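Side-chain contacts in Exo-arabinanase (Penicillium chrysogenum, PDB 3A72), which probably releases arabinobiose from the chain ends of alpha-1,5-linked arabinan, and here holds arabinobiose in its pocket: residues 44-49 against 78-83; 68-73 against 117-122; 138-143 against 148-153; 10-15 against 53-58. All coordinates share one frame; numbering follows the deposited sequence.

Contact 1. Residues 44-49 against 78-83. With AHR (alpha-L-arabinofuranose), chain B.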
loop_
_atom_site.group_PDB
_atom_site.type_symbol
_atom_site.label_atom_id
_atom_site.label_comp_id
_atom_site.label_asym_id
_atom_site.label_seq_id
_atom_site.Cartn_x
_atom_site.Cartn_y
_atom_site.Cartn_z
ATOM N N SER A 44 11.260 -14.942 7.044
ATOM C CA SER A 44 12.086 -15.683 7.992
ATOM C C SER A 44 11.794 -17.177 7.822
ATOM O O SER A 44 10.699 -17.602 7.517
ATOM C CB SER A 44 11.863 -15.179 9.383
ATOM O OG SER A 44 10.494 -15.282 9.785
ATOM N N PRO A 45 12.815 -18.023 8.111
ATOM C CA PRO A 45 12.556 -19.462 8.095
ATOM C C PRO A 45 11.617 -19.880 9.196
ATOM O O PRO A 45 11.647 -19.350 10.317
ATOM C CB PRO A 45 13.966 -20.054 8.374
ATOM C CG PRO A 45 14.915 -18.985 8.433
ATOM C CD PRO A 45 14.205 -17.679 8.458
ATOM N N GLU A 46 10.702 -20.820 8.883
ATOM C CA GLU A 46 9.659 -21.267 9.768
ATOM C C GLU A 46 9.864 -22.718 10.124
ATOM O O GLU A 46 10.386 -23.490 9.287
ATOM C CB GLU A 46 8.297 -21.127 9.060
ATOM C CG GLU A 46 7.946 -19.698 8.646
ATOM C CD GLU A 46 6.613 -19.651 7.962
ATOM O OE1 GLU A 46 6.538 -20.149 6.810
ATOM O OE2 GLU A 46 5.619 -19.149 8.553
ATOM N N PRO A 47 9.428 -23.165 11.290
ATOM C CA PRO A 47 8.816 -22.377 12.378
ATOM C C PRO A 47 9.851 -21.525 13.085
ATOM O O PRO A 47 11.096 -21.720 12.973
ATOM C CB PRO A 47 8.292 -23.474 13.342
ATOM C CG PRO A 47 9.226 -24.595 13.118
ATOM C CD PRO A 47 9.562 -24.615 11.625
ATOM N N PRO A 48 9.436 -20.572 13.887
ATOM C CA PRO A 48 8.039 -20.227 14.110
ATOM C C PRO A 48 7.431 -19.450 12.984
ATOM O O PRO A 48 8.103 -19.085 12.006
ATOM C CB PRO A 48 8.108 -19.298 15.351
ATOM C CG PRO A 48 9.454 -18.702 15.277
ATOM C CD PRO A 48 10.356 -19.744 14.690
ATOM N N ALA A 49 6.160 -19.194 13.053
ATOM C CA ALA A 49 5.420 -18.570 11.947
ATOM C C ALA A 49 5.915 -17.129 11.688
ATOM O O ALA A 49 6.275 -16.393 12.613
ATOM C CB ALA A 49 3.933 -18.538 12.255
ATOM N N GLY A 78 0.886 -17.442 10.193
ATOM C CA GLY A 78 1.944 -16.499 9.814
ATOM C C GLY A 78 1.333 -15.269 9.160
ATOM O O GLY A 78 0.507 -15.382 8.252
ATOM N N LEU A 79 1.756 -14.101 9.661
ATOM C CA LEU A 79 1.377 -12.821 8.994
ATOM C C LEU A 79 2.384 -12.604 7.901
ATOM O O LEU A 79 3.533 -12.206 8.149
ATOM C CB LEU A 79 1.311 -11.682 9.993
ATOM C CG LEU A 79 0.297 -11.834 11.116
ATOM C CD1 LEU A 79 0.149 -10.532 11.897
ATOM C CD2 LEU A 79 -1.074 -12.350 10.604
ATOM N N ARG A 80 1.999 -12.987 6.694
ATOM C CA ARG A 80 2.920 -13.313 5.624
ATOM C C ARG A 80 3.026 -12.311 4.507
ATOM O O ARG A 80 4.130 -11.984 4.054
ATOM C CB ARG A 80 2.550 -14.705 5.050
ATOM C CG ARG A 80 3.598 -15.276 4.097
ATOM C CD ARG A 80 3.234 -16.719 3.629
ATOM N NE ARG A 80 2.968 -17.580 4.784
ATOM C CZ ARG A 80 3.855 -18.166 5.541
ATOM N NH1 ARG A 80 5.158 -18.145 5.203
ATOM N NH2 ARG A 80 3.471 -18.816 6.626
ATOM N N TYR A 81 1.869 -11.856 4.003
ATOM C CA TYR A 81 1.810 -10.997 2.831
ATOM C C TYR A 81 1.081 -9.660 3.148
ATOM O O TYR A 81 0.105 -9.623 3.899
ATOM C CB TYR A 81 1.069 -11.620 1.677
ATOM C CG TYR A 81 1.777 -12.711 0.891
ATOM C CD1 TYR A 81 3.131 -13.031 1.066
ATOM C CD2 TYR A 81 1.051 -13.433 -0.072
ATOM C CE1 TYR A 81 3.728 -14.046 0.305
ATOM C CE2 TYR A 81 1.626 -14.421 -0.807
ATOM C CZ TYR A 81 2.980 -14.729 -0.611
ATOM O OH TYR A 81 3.606 -15.719 -1.370
ATOM N N GLN A 82 1.573 -8.619 2.493
ATOM C CA GLN A 82 0.792 -7.413 2.230
ATOM C C GLN A 82 0.297 -6.694 3.493
ATOM O O GLN A 82 -0.867 -6.416 3.662
ATOM C CB GLN A 82 -0.377 -7.761 1.300
ATOM C CG GLN A 82 0.133 -8.289 -0.035
ATOM C CD GLN A 82 -0.612 -9.470 -0.610
ATOM O OE1 GLN A 82 -1.795 -9.703 -0.288
ATOM N NE2 GLN A 82 0.042 -10.194 -1.495
ATOM N N PRO A 83 1.254 -6.306 4.363
ATOM C CA PRO A 83 0.881 -5.494 5.522
ATOM C C PRO A 83 0.439 -4.114 5.079
ATOM O O PRO A 83 0.666 -3.648 3.949
ATOM C CB PRO A 83 2.194 -5.400 6.314
ATOM C CG PRO A 83 3.259 -5.448 5.247
ATOM C CD PRO A 83 2.700 -6.457 4.247
HETATM O O5 AHR B . 2.892 -9.671 -1.855
HETATM C C5 AHR B . 3.462 -10.977 -2.162
HETATM C C4 AHR B . 3.174 -11.297 -3.614
HETATM O O4 AHR B . 1.721 -11.436 -3.769
HETATM C C3 AHR B . 3.669 -12.685 -3.998
HETATM O O3 AHR B . 5.055 -12.667 -4.393
HETATM C C2 AHR B . 2.782 -12.971 -5.227
HETATM O O2 AHR B . 2.613 -14.386 -5.471
HETATM C C1 AHR B . 1.441 -12.328 -4.846
#
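Glu46 and Arg80 carry this contact, a two-pronged salt bridge that ties the loop between strands 36-42 and 52-57 of one propeller blade to the start of the next blade. The guanidinium approaches end-on. Its NH1 donates to Glu46 OE1 at 2.9 Å, and its NH2 donates to Glu46 OE2, also at 2.9 Å. The two planes stand 56° apart: OE2 uses its syn lone pair, whereas OE1 is met from above the carboxylate plane. The arginine chain leaves with CG anti to the backbone N and bends at chi3 (-53°), bringing NH1 and NH2 to the carboxylate. Next to the salt bridge, Ala49 CB packs 3.8 Å from Gly78 CA. Farther along, C5 of the chain B arabinofuranose lies over the centre of one face of the Tyr81 ring, and Gln82 NE2 donates to O5 of that sugar. Glu46 OE1 also bonds Thr109 OG1, and Arg80 NE donates to Ile107 O. Such anchoring probably holds the guanidinium against rotation and stabilises both charges.

Contact 2. Residues 68-73 against 117-122; sequences SRVHDT and VLYASQ
Tyr119 reaches across to Val70 and Thr73, using its ring face for one and its hydroxyl end for the other. Val70 places CG1 anti to the backbone N (chi1 -168°), which carries this methyl over one face of the tyrosine. CG1 lies 3.7 Å above the ring plane but is displaced toward the rim, so that its closest approaches are to Tyr119 CG and CD1, both at 3.8 Å. This is a CH-pi contact, with the methyl 25° off the ring normal. In the six-bladed propeller, Val70 belongs to the outermost strand 65-70 of one blade and Tyr119 to strand 114-121 of the next, making the contact a piece of inter-blade packing. At the far end of the ring, Thr73 OG1 comes in at the edge, near the ring plane, and shares a 2.8 Å hydrogen bond with Tyr119 OH. Its chi1 of 60° sets OG1 between the backbone N and the carbonyl carbon, facing the phenol. An inverse gamma turn centred on Asp72 brings Thr73 round to this position, with a weak bond from Thr73 N to His71 O. Asp72 OD2 in turn bonds Ser106 OG and Gly78 N.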
loop_
_atom_site.group_PDB
_atom_site.type_symbol
_atom_site.label_atom_id
_atom_site.label_comp_id
_atom_site.label_asym_id
_atom_site.label_seq_id
_atom_site.Cartn_x
_atom_site.Cartn_y
_atom_site.Cartn_z
ATOM N N SER A 68 8.748 -3.650 17.825
ATOM C CA SER A 68 7.756 -4.718 18.104
ATOM C C SER A 68 7.665 -5.583 16.847
ATOM O O SER A 68 8.238 -5.279 15.791
ATOM C CB SER A 68 6.420 -4.160 18.483
ATOM O OG SER A 68 5.845 -3.463 17.368
ATOM N N ARG A 69 6.917 -6.668 17.014
ATOM C CA ARG A 69 6.534 -7.564 15.930
ATOM C C ARG A 69 5.066 -7.916 16.046
ATOM O O ARG A 69 4.583 -8.117 17.181
ATOM C CB ARG A 69 7.394 -8.854 15.971
ATOM C CG ARG A 69 8.855 -8.596 15.753
ATOM C CD ARG A 69 9.668 -9.850 16.072
ATOM N NE ARG A 69 11.052 -9.545 15.855
ATOM C CZ ARG A 69 12.072 -10.356 15.981
ATOM N NH1 ARG A 69 11.820 -11.612 16.299
ATOM N NH2 ARG A 69 13.291 -9.930 15.755
ATOM N N VAL A 70 4.373 -7.966 14.920
ATOM C CA VAL A 70 2.962 -8.376 14.914
ATOM C C VAL A 70 2.942 -9.844 14.511
ATOM O O VAL A 70 3.294 -10.204 13.377
ATOM C CB VAL A 70 2.104 -7.511 14.013
ATOM C CG1 VAL A 70 0.621 -7.814 14.308
ATOM C CG2 VAL A 70 2.395 -6.002 14.233
ATOM N N HIS A 71 2.544 -10.702 15.470
ATOM C CA HIS A 71 2.482 -12.133 15.254
ATOM C C HIS A 71 1.037 -12.571 14.980
ATOM O O HIS A 71 0.063 -11.927 15.373
ATOM C CB HIS A 71 2.975 -12.869 16.493
ATOM C CG HIS A 71 4.373 -12.615 16.840
ATOM N ND1 HIS A 71 5.439 -13.299 16.347
ATOM C CD2 HIS A 71 4.882 -11.700 17.688
ATOM C CE1 HIS A 71 6.574 -12.782 16.894
ATOM N NE2 HIS A 71 6.260 -11.842 17.699
ATOM N N ASP A 72 0.955 -13.737 14.293
ATOM C CA ASP A 72 -0.344 -14.302 13.936
ATOM C C ASP A 72 -0.934 -15.050 15.108
ATOM O O ASP A 72 -0.918 -16.285 15.199
ATOM C CB ASP A 72 -0.209 -15.220 12.737
ATOM C CG ASP A 72 -1.581 -15.662 12.196
ATOM O OD1 ASP A 72 -2.618 -15.326 12.820
ATOM O OD2 ASP A 72 -1.570 -16.357 11.146
ATOM N N THR A 73 -1.465 -14.285 16.073
ATOM C CA THR A 73 -2.088 -14.836 17.246
ATOM C C THR A 73 -3.484 -15.395 16.964
ATOM O O THR A 73 -4.001 -16.171 17.755
ATOM C CB THR A 73 -2.191 -13.773 18.368
ATOM O OG1 THR A 73 -2.972 -12.699 17.877
ATOM C CG2 THR A 73 -0.813 -13.318 18.788
ATOM N N VAL A 117 -6.468 -9.786 8.079
ATOM C CA VAL A 117 -6.775 -9.578 9.499
ATOM C C VAL A 117 -6.347 -8.170 9.909
ATOM O O VAL A 117 -5.487 -7.547 9.284
ATOM C CB VAL A 117 -6.118 -10.648 10.353
ATOM C CG1 VAL A 117 -6.733 -12.023 10.069
ATOM C CG2 VAL A 117 -4.602 -10.664 10.253
ATOM N N LEU A 118 -6.969 -7.694 10.972
ATOM C CA LEU A 118 -6.777 -6.372 11.530
ATOM C C LEU A 118 -6.300 -6.479 12.982
ATOM O O LEU A 118 -6.990 -7.087 13.802
ATOM C CB LEU A 118 -8.080 -5.530 11.450
ATOM C CG LEU A 118 -7.922 -4.072 11.821
ATOM C CD1 LEU A 118 -7.122 -3.322 10.813
ATOM C CD2 LEU A 118 -9.306 -3.460 12.018
ATOM N N TYR A 119 -5.157 -5.870 13.270
ATOM C CA TYR A 119 -4.551 -5.730 14.583
ATOM C C TYR A 119 -4.520 -4.245 14.950
ATOM O O TYR A 119 -4.437 -3.357 14.112
ATOM C CB TYR A 119 -3.098 -6.297 14.576
ATOM C CG TYR A 119 -3.111 -7.801 14.752
ATOM C CD1 TYR A 119 -2.806 -8.371 15.966
ATOM C CD2 TYR A 119 -3.460 -8.668 13.721
ATOM C CE1 TYR A 119 -2.818 -9.733 16.157
ATOM C CE2 TYR A 119 -3.521 -10.032 13.888
ATOM C CZ TYR A 119 -3.195 -10.572 15.112
ATOM O OH TYR A 119 -3.307 -11.949 15.249
ATOM N N ALA A 120 -4.565 -3.970 16.264
ATOM C CA ALA A 120 -4.534 -2.599 16.768
ATOM C C ALA A 120 -3.528 -2.479 17.898
ATOM O O ALA A 120 -3.346 -3.389 18.734
ATOM C CB ALA A 120 -5.886 -2.181 17.273
ATOM N N SER A 121 -2.914 -1.311 17.963
ATOM C CA SER A 121 -2.033 -0.908 19.019
ATOM C C SER A 121 -2.487 0.424 19.601
ATOM O O SER A 121 -2.785 1.372 18.837
ATOM C CB SER A 121 -0.597 -0.714 18.473
ATOM O OG SER A 121 0.248 -0.131 19.458
ATOM N N GLN A 122 -2.564 0.502 20.923
ATOM C CA GLN A 122 -2.947 1.708 21.601
ATOM C C GLN A 122 -1.749 2.459 22.143
ATOM O O GLN A 122 -1.965 3.529 22.766
ATOM C CB GLN A 122 -3.912 1.380 22.736
ATOM C CG GLN A 122 -5.089 0.562 22.346
ATOM C CD GLN A 122 -5.954 1.157 21.280
ATOM O OE1 GLN A 122 -6.048 2.379 20.975
ATOM N NE2 GLN A 122 -6.697 0.248 20.681
#

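Contact 3. Residues 138-143 against 148-153. With AHR (alpha-L-arabinofuranose), chain C; AHR (alpha-L-arabinofuranose), chain B.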
loop_
_atom_site.group_PDB
_atom_site.type_symbol
_atom_site.label_atom_id
_atom_site.label_comp_id
_atom_site.label_asym_id
_atom_site.label_seq_id
_atom_site.Cartn_x
_atom_site.Cartn_y
_atom_site.Cartn_z
ATOM N N GLY A 138 -9.019 -17.910 -0.849
ATOM C CA GLY A 138 -8.312 -19.128 -1.222
ATOM C C GLY A 138 -6.829 -18.963 -1.422
ATOM O O GLY A 138 -6.158 -18.141 -0.788
ATOM N N GLU A 139 -6.300 -19.854 -2.252
ATOM C CA GLU A 139 -4.873 -20.116 -2.406
ATOM C C GLU A 139 -4.125 -18.834 -2.799
ATOM O O GLU A 139 -4.525 -18.126 -3.733
ATOM C CB GLU A 139 -4.718 -21.172 -3.475
ATOM C CG GLU A 139 -3.283 -21.478 -3.906
ATOM C CD GLU A 139 -3.202 -22.391 -5.087
ATOM O OE1 GLU A 139 -4.194 -23.183 -5.270
ATOM O OE2 GLU A 139 -2.228 -22.378 -5.849
ATOM N N ALA A 140 -3.008 -18.578 -2.090
ATOM C CA ALA A 140 -2.228 -17.341 -2.226
ATOM C C ALA A 140 -1.282 -17.372 -3.403
ATOM O O ALA A 140 -0.076 -17.148 -3.256
ATOM C CB ALA A 140 -1.497 -17.104 -0.933
ATOM N N ARG A 141 -1.850 -17.614 -4.591
ATOM C CA ARG A 141 -1.081 -17.467 -5.833
ATOM C C ARG A 141 -1.960 -16.693 -6.844
ATOM O O ARG A 141 -3.163 -16.929 -6.920
ATOM C CB ARG A 141 -0.682 -18.803 -6.465
ATOM C CG ARG A 141 0.305 -19.575 -5.621
ATOM C CD ARG A 141 0.782 -20.821 -6.368
ATOM N NE ARG A 141 1.766 -21.612 -5.595
ATOM C CZ ARG A 141 1.508 -22.560 -4.738
ATOM N NH1 ARG A 141 0.266 -22.932 -4.496
ATOM N NH2 ARG A 141 2.514 -23.155 -4.094
ATOM N N PRO A 142 -1.349 -15.803 -7.614
ATOM C CA PRO A 142 -2.094 -14.927 -8.537
ATOM C C PRO A 142 -2.375 -15.600 -9.861
ATOM O O PRO A 142 -1.964 -15.117 -10.905
ATOM C CB PRO A 142 -1.223 -13.702 -8.659
ATOM C CG PRO A 142 0.166 -14.316 -8.616
ATOM C CD PRO A 142 0.054 -15.374 -7.487
ATOM N N ASN A 143 -3.063 -16.724 -9.817
ATOM C CA ASN A 143 -3.485 -17.460 -10.993
ATOM C C ASN A 143 -4.987 -17.404 -11.117
ATOM O O ASN A 143 -5.709 -17.475 -10.133
ATOM C CB ASN A 143 -3.045 -18.930 -10.916
ATOM C CG ASN A 143 -1.555 -19.089 -10.985
ATOM O OD1 ASN A 143 -0.944 -18.996 -12.080
ATOM N ND2 ASN A 143 -0.926 -19.333 -9.935
ATOM N N PRO A 148 -8.009 -16.163 -3.946
ATOM C CA PRO A 148 -7.432 -15.359 -2.854
ATOM C C PRO A 148 -7.978 -13.929 -2.783
ATOM O O PRO A 148 -8.528 -13.372 -3.733
ATOM C CB PRO A 148 -5.932 -15.314 -3.220
ATOM C CG PRO A 148 -5.933 -15.414 -4.745
ATOM C CD PRO A 148 -7.017 -16.420 -4.995
ATOM N N VAL A 149 -7.718 -13.337 -1.623
ATOM C CA VAL A 149 -7.810 -11.918 -1.407
ATOM C C VAL A 149 -6.408 -11.382 -1.117
ATOM O O VAL A 149 -5.524 -12.125 -0.640
ATOM C CB VAL A 149 -8.765 -11.559 -0.266
ATOM C CG1 VAL A 149 -10.181 -11.971 -0.618
ATOM C CG2 VAL A 149 -8.334 -12.158 1.068
ATOM N N TRP A 150 -6.181 -10.089 -1.406
ATOM C CA TRP A 150 -4.841 -9.522 -1.342
ATOM C C TRP A 150 -4.843 -8.036 -1.009
ATOM O O TRP A 150 -5.774 -7.296 -1.375
ATOM C CB TRP A 150 -4.209 -9.634 -2.668
ATOM C CG TRP A 150 -4.249 -10.794 -3.591
ATOM C CD1 TRP A 150 -5.050 -10.955 -4.680
ATOM C CD2 TRP A 150 -3.361 -11.932 -3.577
ATOM N NE1 TRP A 150 -4.723 -12.110 -5.276
ATOM C CE2 TRP A 150 -3.680 -12.731 -4.679
ATOM C CE3 TRP A 150 -2.345 -12.341 -2.722
ATOM C CZ2 TRP A 150 -2.997 -13.882 -4.988
ATOM C CZ3 TRP A 150 -1.633 -13.494 -3.042
ATOM C CH2 TRP A 150 -1.975 -14.239 -4.171
ATOM N N GLU A 151 -3.738 -7.544 -0.467
ATOM C CA GLU A 151 -3.326 -6.131 -0.650
ATOM C C GLU A 151 -4.281 -5.107 -0.009
ATOM O O GLU A 151 -4.758 -4.184 -0.683
ATOM C CB GLU A 151 -3.096 -5.832 -2.113
ATOM C CG GLU A 151 -1.967 -6.662 -2.734
ATOM C CD GLU A 151 -2.185 -7.075 -4.151
ATOM O OE1 GLU A 151 -3.210 -6.817 -4.786
ATOM O OE2 GLU A 151 -1.229 -7.759 -4.737
ATOM N N PRO A 152 -4.509 -5.172 1.287
ATOM C CA PRO A 152 -5.368 -4.185 1.934
ATOM C C PRO A 152 -4.781 -2.761 1.909
ATOM O O PRO A 152 -3.550 -2.558 2.041
ATOM C CB PRO A 152 -5.465 -4.646 3.387
ATOM C CG PRO A 152 -4.191 -5.433 3.601
ATOM C CD PRO A 152 -3.978 -6.163 2.284
ATOM N N PHE A 153 -5.681 -1.805 1.798
ATOM C CA PHE A 153 -5.387 -0.380 1.934
ATOM C C PHE A 153 -6.486 0.221 2.814
ATOM O O PHE A 153 -7.666 0.013 2.507
ATOM C CB PHE A 153 -5.329 0.319 0.556
ATOM C CG PHE A 153 -4.867 1.764 0.674
ATOM C CD1 PHE A 153 -3.524 2.059 0.567
ATOM C CD2 PHE A 153 -5.764 2.773 0.948
ATOM C CE1 PHE A 153 -3.071 3.349 0.776
ATOM C CE2 PHE A 153 -5.311 4.073 1.166
ATOM C CZ PHE A 153 -3.989 4.343 1.087
HETATM O O5 AHR C . 0.982 -11.620 -5.978
HETATM C C5 AHR C . -0.379 -11.105 -5.816
HETATM C C4 AHR C . -0.747 -10.352 -7.063
HETATM O O4 AHR C . 0.046 -9.158 -7.113
HETATM C C3 AHR C . -2.199 -9.888 -7.067
HETATM O O3 AHR C . -3.031 -10.906 -7.650
HETATM C C2 AHR C . -2.128 -8.610 -7.939
HETATM O O2 AHR C . -3.073 -7.613 -7.554
HETATM C C1 AHR C . -0.681 -8.138 -7.807
HETATM O O1 AHR C . -0.052 -8.056 -9.118
HETATM O O5 AHR B . 2.892 -9.671 -1.855
HETATM C C5 AHR B . 3.462 -10.977 -2.162
HETATM C C4 AHR B . 3.174 -11.297 -3.614
HETATM O O4 AHR B . 1.721 -11.436 -3.769
HETATM C C3 AHR B . 3.669 -12.685 -3.998
HETATM O O3 AHR B . 5.055 -12.667 -4.393
HETATM C C2 AHR B . 2.782 -12.971 -5.227
HETATM O O2 AHR B . 2.613 -14.386 -5.471
HETATM C C1 AHR B . 1.441 -12.328 -4.846
#
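The six-membered part of the Trp150 indole is wedged against the backbone of 140-142, and here the packing is close: Trp150 CH2 stands 3.3 Å from Ala140 C and 3.4 Å from Arg141 N. Pro142 meets the indole at about a right angle, its CD 4.0 Å from Trp150 CH2. Alongside, the Pro148 ring abuts a carbonyl, with CB 3.2 Å from Glu139 O. Ala140 and Pro142 are each the centre of an inverse gamma turn, which bends the loop. It leads from strand 129-137 of one propeller blade into 149-157 of the next, and lines the sugar pocket. Trp150 is sandwiched there: Pro148 CB covers one face near the rim, and C5 of the chain C arabinofuranose lies over the centre of the opposite face. Glu151 OE1 is 2.9 Å from O2 of the same sugar. The outer side is looser. Glu139 and Arg141 leave the backbone pointing away from 148-153, and solvent-exposed Arg141 forms a salt bridge within the loop, NH1 meeting Glu139 OE2 from above the carboxylate plane.

Contact 4. Residues 10-15 against 53-58; sequences TIFSPP and PIYRSK
A classic beta bulge, in which Ile11 and Phe12 both face Val344, marks the point where the N-terminal strand leaves its blade of the six-bladed propeller, and both bulge residues pack on Tyr55. Ile11 touches with its branch methyl: CG2, anti to the backbone N, lies 3.9 Å from Tyr55 CD2. The Ile11 carbonyl also borders the ring, with O 3.5 Å from Tyr55 CE2. Phe12 takes the outer end of the tyrosine. Its chi1 of 177° swings the phenyl ring toward strand 52-57, where CD1 comes within 3.4 Å of Tyr55 OH. The two rings meet obliquely, their planes at 58° and their centroids 5.8 Å apart. Trp40 of strand 36-42 meets both aromatic rings. Tyr55 thus joins the blade containing strands 36-42, 52-57 and 65-70 to the chain emerging from strand 6-10, the outermost strand of the neighbouring blade, where it pairs with 344-350.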
loop_
_atom_site.group_PDB
_atom_site.type_symbol
_atom_site.label_atom_id
_atom_site.label_comp_id
_atom_site.label_asym_id
_atom_site.label_seq_id
_atom_site.Cartn_x
_atom_site.Cartn_y
_atom_site.Cartn_z
ATOM N N THR A 10 19.597 2.319 5.014
ATOM C CA THR A 10 19.147 0.968 5.317
ATOM C C THR A 10 18.279 0.915 6.565
ATOM O O THR A 10 18.701 1.323 7.652
ATOM C CB THR A 10 20.317 0.056 5.597
ATOM O OG1 THR A 10 21.212 0.128 4.573
ATOM C CG2 THR A 10 19.881 -1.394 5.685
ATOM N N ILE A 11 17.075 0.432 6.414
ATOM C CA ILE A 11 16.228 0.146 7.550
ATOM C C ILE A 11 16.499 -1.256 8.078
ATOM O O ILE A 11 16.638 -1.471 9.281
ATOM C CB ILE A 11 14.714 0.283 7.184
ATOM C CG1 ILE A 11 14.413 1.697 6.665
ATOM C CG2 ILE A 11 13.865 -0.111 8.381
ATOM C CD1 ILE A 11 12.961 1.971 6.372
ATOM N N PHE A 12 16.569 -2.232 7.152
ATOM C CA PHE A 12 16.808 -3.623 7.508
ATOM C C PHE A 12 17.477 -4.353 6.359
ATOM O O PHE A 12 16.972 -4.315 5.210
ATOM C CB PHE A 12 15.482 -4.326 7.827
ATOM C CG PHE A 12 15.574 -5.800 8.133
ATOM C CD1 PHE A 12 16.297 -6.266 9.194
ATOM C CD2 PHE A 12 14.917 -6.716 7.342
ATOM C CE1 PHE A 12 16.342 -7.598 9.516
ATOM C CE2 PHE A 12 14.947 -8.059 7.639
ATOM C CZ PHE A 12 15.657 -8.505 8.723
ATOM N N SER A 13 18.589 -5.011 6.630
ATOM C CA SER A 13 19.254 -5.885 5.693
ATOM C C SER A 13 19.069 -7.310 6.159
ATOM O O SER A 13 19.564 -7.658 7.254
ATOM C CB SER A 13 20.759 -5.568 5.567
ATOM O OG SER A 13 21.363 -6.241 4.432
ATOM N N PRO A 14 18.330 -8.133 5.447
ATOM C CA PRO A 14 17.937 -9.431 5.974
ATOM C C PRO A 14 19.113 -10.416 6.000
ATOM O O PRO A 14 20.018 -10.358 5.150
ATOM C CB PRO A 14 16.897 -9.917 5.013
ATOM C CG PRO A 14 17.247 -9.283 3.696
ATOM C CD PRO A 14 17.722 -7.895 4.108
ATOM N N PRO A 15 19.043 -11.359 6.951
ATOM C CA PRO A 15 20.045 -12.443 6.964
ATOM C C PRO A 15 19.957 -13.283 5.723
ATOM O O PRO A 15 18.883 -13.461 5.118
ATOM C CB PRO A 15 19.625 -13.280 8.156
ATOM C CG PRO A 15 18.663 -12.541 8.973
ATOM C CD PRO A 15 18.094 -11.503 8.044
ATOM N N PRO A 53 7.517 -7.216 11.201
ATOM C CA PRO A 53 8.347 -6.410 12.103
ATOM C C PRO A 53 7.914 -4.956 12.027
ATOM O O PRO A 53 7.500 -4.501 10.992
ATOM C CB PRO A 53 9.754 -6.580 11.558
ATOM C CG PRO A 53 9.557 -6.873 10.114
ATOM C CD PRO A 53 8.248 -7.618 9.987
ATOM N N ILE A 54 8.087 -4.251 13.157
ATOM C CA ILE A 54 7.766 -2.817 13.217
ATOM C C ILE A 54 9.031 -2.098 13.601
ATOM O O ILE A 54 9.527 -2.278 14.732
ATOM C CB ILE A 54 6.635 -2.542 14.196
ATOM C CG1 ILE A 54 5.378 -3.341 13.934
ATOM C CG2 ILE A 54 6.329 -1.045 14.243
ATOM C CD1 ILE A 54 4.695 -3.056 12.632
ATOM N N TYR A 55 9.585 -1.303 12.685
ATOM C CA TYR A 55 10.797 -0.524 12.910
ATOM C C TYR A 55 10.413 0.933 12.990
ATOM O O TYR A 55 9.586 1.424 12.235
ATOM C CB TYR A 55 11.817 -0.745 11.804
ATOM C CG TYR A 55 12.692 -1.986 11.961
ATOM C CD1 TYR A 55 12.151 -3.240 12.162
ATOM C CD2 TYR A 55 14.062 -1.892 11.826
ATOM C CE1 TYR A 55 12.940 -4.334 12.268
ATOM C CE2 TYR A 55 14.877 -3.008 11.929
ATOM C CZ TYR A 55 14.324 -4.240 12.156
ATOM O OH TYR A 55 15.149 -5.314 12.274
ATOM N N ARG A 56 11.055 1.673 13.903
ATOM C CA ARG A 56 10.773 3.084 14.137
ATOM C C ARG A 56 11.993 3.944 13.884
ATOM O O ARG A 56 13.119 3.544 14.196
ATOM C CB ARG A 56 10.363 3.299 15.598
ATOM C CG ARG A 56 10.059 4.746 15.953
ATOM C CD ARG A 56 9.333 4.855 17.266
ATOM N NE ARG A 56 10.160 4.449 18.393
ATOM C CZ ARG A 56 9.724 4.159 19.596
ATOM N NH1 ARG A 56 8.435 4.157 19.834
ATOM N NH2 ARG A 56 10.645 3.858 20.542
ATOM N N SER A 57 11.759 5.135 13.359
ATOM C CA SER A 57 12.751 6.206 13.307
ATOM C C SER A 57 12.214 7.417 14.012
ATOM O O SER A 57 11.095 7.878 13.707
ATOM C CB SER A 57 13.125 6.560 11.859
ATOM O OG SER A 57 14.022 7.677 11.861
ATOM N N LYS A 58 13.003 7.977 14.922
ATOM C CA LYS A 58 12.698 9.206 15.660
ATOM C C LYS A 58 13.553 10.372 15.220
ATOM O O LYS A 58 13.515 11.441 15.832
ATOM C CB LYS A 58 12.814 8.985 17.180
ATOM C CG LYS A 58 11.753 8.027 17.696
ATOM C CD LYS A 58 11.825 7.795 19.174
ATOM C CE LYS A 58 11.572 9.036 19.922
ATOM N NZ LYS A 58 10.323 9.744 19.749
#

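Overall arrangement
The contacts follow the propeller from blade to blade toward the sugar. Contacts 4 and 2 use neighbouring strands of one blade, 52-57 and 65-70, linked by Ser68 O and Ile54 N at 2.8 Å; their centres are about 17 Å apart. Contact 2 touches contact 1, where Gly78 N lies 2.8 Å from Asp72 OD2 and Leu79 packs on residues 70-72. Contact 1 leads in turn to contact 3: Gln82 OE1 is 2.9 Å from Glu151 N, and both contacts border the chain B arabinofuranose, with contact 3 also reaching the chain C sugar. Contact 4 lies far from contact 3, their centres about 25 Å and their nearest atoms about 13 Å apart.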